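Local coordinates for protein Blo t 1 allergen (Blomia tropicalis, PDB 5JT8) that is a mite allergen of the papain-like cysteine protease family, probably cleaving peptide bonds, here in a form that retains its inhibitory propeptide, at residues I158-Q163 and T197-E202. Residues are numbered along the deposited sequence; the frame is centred on the assembly and turned at random.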
loop_
_atom_site.group_PDB
_atom_site.type_symbol
_atom_site.label_atom_id
_atom_site.label_comp_id
_atom_site.label_asym_id
_atom_site.label_seq_id
_atom_site.Cartn_x
_atom_site.Cartn_y
_atom_site.Cartn_z
ATOM N N ILE A 158 -4.326 17.972 1.635
ATOM C CA ILE A 158 -4.456 17.935 0.189
ATOM C C ILE A 158 -4.703 16.511 -0.268
ATOM O O ILE A 158 -4.312 15.531 0.395
ATOM C CB ILE A 158 -3.208 18.494 -0.508
ATOM C CG1 ILE A 158 -1.987 17.658 -0.130
ATOM C CG2 ILE A 158 -2.993 19.959 -0.130
ATOM C CD1 ILE A 158 -0.658 18.282 -0.519
ATOM N N GLU A 159 -5.392 16.402 -1.390
ATOM C CA GLU A 159 -5.598 15.125 -2.029
ATOM C C GLU A 159 -4.904 15.173 -3.384
ATOM O O GLU A 159 -5.325 15.911 -4.279
ATOM C CB GLU A 159 -7.082 14.820 -2.195
ATOM C CG GLU A 159 -7.323 13.454 -2.793
ATOM C CD GLU A 159 -8.781 13.076 -2.836
ATOM O OE1 GLU A 159 -9.631 13.912 -2.445
ATOM O OE2 GLU A 159 -9.073 11.939 -3.268
ATOM N N LEU A 160 -3.831 14.405 -3.514
ATOM C CA LEU A 160 -3.050 14.399 -4.738
ATOM C C LEU A 160 -3.602 13.408 -5.757
ATOM O O LEU A 160 -4.333 12.472 -5.407
ATOM C CB LEU A 160 -1.592 14.083 -4.425
ATOM C CG LEU A 160 -0.898 15.072 -3.489
ATOM C CD1 LEU A 160 0.513 14.602 -3.159
ATOM C CD2 LEU A 160 -0.872 16.474 -4.063
ATOM N N SER A 161 -3.241 13.628 -7.015
ATOM C CA SER A 161 -3.669 12.779 -8.124
ATOM C C SER A 161 -2.794 11.533 -8.307
ATOM O O SER A 161 -1.701 11.618 -8.882
ATOM C CB SER A 161 -3.664 13.594 -9.425
ATOM O OG SER A 161 -4.064 12.822 -10.538
ATOM N N GLU A 162 -3.271 10.386 -7.831
ATOM C CA GLU A 162 -2.631 9.117 -8.153
ATOM C C GLU A 162 -2.644 8.847 -9.656
ATOM O O GLU A 162 -1.721 8.235 -10.192
ATOM C CB GLU A 162 -3.304 7.951 -7.425
ATOM C CG GLU A 162 -2.932 7.827 -5.954
ATOM C CD GLU A 162 -3.715 8.786 -5.065
ATOM O OE1 GLU A 162 -4.615 9.495 -5.579
ATOM O OE2 GLU A 162 -3.436 8.823 -3.842
ATOM N N GLN A 163 -3.693 9.302 -10.332
ATOM C CA GLN A 163 -3.859 9.020 -11.756
ATOM C C GLN A 163 -2.728 9.678 -12.558
ATOM O O GLN A 163 -2.244 9.116 -13.546
ATOM C CB GLN A 163 -5.231 9.497 -12.252
ATOM C CG GLN A 163 -5.603 9.074 -13.682
ATOM C CD GLN A 163 -5.788 7.577 -13.831
ATOM O OE1 GLN A 163 -6.575 6.961 -13.106
ATOM N NE2 GLN A 163 -5.055 6.981 -14.771
ATOM N N THR A 197 8.617 17.184 -11.222
ATOM C CA THR A 197 7.422 17.716 -11.901
ATOM C C THR A 197 6.361 18.190 -10.907
ATOM O O THR A 197 5.721 19.212 -11.111
ATOM C CB THR A 197 6.798 16.647 -12.819
ATOM O OG1 THR A 197 7.788 16.185 -13.747
ATOM C CG2 THR A 197 5.579 17.194 -13.594
ATOM N N GLY A 198 6.201 17.442 -9.818
ATOM C CA GLY A 198 5.137 17.679 -8.856
ATOM C C GLY A 198 3.793 17.134 -9.311
ATOM O O GLY A 198 3.586 16.893 -10.493
ATOM N N LEU A 199 2.874 16.933 -8.366
ATOM C CA LEU A 199 1.539 16.425 -8.680
ATOM C C LEU A 199 0.470 17.483 -8.473
ATOM O O LEU A 199 0.533 18.241 -7.510
ATOM C CB LEU A 199 1.199 15.207 -7.818
ATOM C CG LEU A 199 1.986 13.927 -8.058
ATOM C CD1 LEU A 199 1.716 12.930 -6.914
ATOM C CD2 LEU A 199 1.620 13.336 -9.414
ATOM N N VAL A 200 -0.512 17.538 -9.372
ATOM C CA VAL A 200 -1.670 18.394 -9.146
ATOM C C VAL A 200 -2.630 17.641 -8.231
ATOM O O VAL A 200 -2.460 16.442 -7.987
ATOM C CB VAL A 200 -2.403 18.793 -10.451
ATOM C CG1 VAL A 200 -1.490 19.608 -11.362
ATOM C CG2 VAL A 200 -2.959 17.562 -11.162
ATOM N N GLU A 201 -3.645 18.337 -7.737
ATOM C CA GLU A 201 -4.640 17.693 -6.886
ATOM C C GLU A 201 -5.576 16.796 -7.680
ATOM O O GLU A 201 -5.758 16.964 -8.898
ATOM C CB GLU A 201 -5.464 18.733 -6.136
ATOM C CG GLU A 201 -4.777 19.350 -4.929
ATOM C CD GLU A 201 -5.479 20.630 -4.507
ATOM O OE1 GLU A 201 -5.396 21.622 -5.272
ATOM O OE2 GLU A 201 -6.130 20.634 -3.438
ATOM N N GLU A 202 -6.167 15.851 -6.958
ATOM C CA GLU A 202 -7.199 14.961 -7.470
ATOM C C GLU A 202 -8.250 15.645 -8.356
ATOM O O GLU A 202 -8.606 15.120 -9.413
ATOM C CB GLU A 202 -7.885 14.264 -6.283
ATOM C CG GLU A 202 -9.018 13.349 -6.672
ATOM C CD GLU A 202 -8.540 12.111 -7.400
ATOM O OE1 GLU A 202 -7.344 11.790 -7.293
ATOM O OE2 GLU A 202 -9.364 11.458 -8.069
HETATM O O HOH W 1 -6.704 10.856 -4.761
HETATM O O HOH W 2 -5.919 10.760 -9.569
#
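In the mainly helical domain of the papain-like fold, a single beta bridge pairs L160, just before helix 162-168, with E201 in the loop that follows helix 187-196. Two backbone bonds flank the L160–E201 pair. E202 N donates to E159 O in a nearly straight bond (168°). S161 N, more bent, donates to V200 O at 3.1 Å. E159 O also receives a CA-H...O contact from E201 CA at 3.2 Å. The two segments part where S161 takes the N-cap position, its OG bonded to E164 N in the first turn and to Y205 O.

L160 and L199 meet loosely through their CD1 methyls, 4.3 Å apart, where L160 also meets A146 of helix 139-154 and L199 reaches Y193 and M194 of helix 187-196. L199 CD2 rests against S161 O at 3.8 Å.

The aliphatic parts of E159 and E202 cross obliquely, with E159 CG 3.6 Å from E202 CB and the carboxylate planes turned only 21° apart. Both put CG anti to the backbone N, but the E159 chain runs on extended, whereas E202 bends at chi2 (69°), folding its carboxylate back over the start of the helix. There OE2 accepts from Y207 N, while OE1 sits near the acids E159 and E162, whose proximity would probably raise the proton affinity of the cluster. Water probably helps to separate these acids: one molecule lies between E162 OE1 and E202 OE1, and a second accepts from Q163 N and donates to E202 OE1 at 2.9 Å.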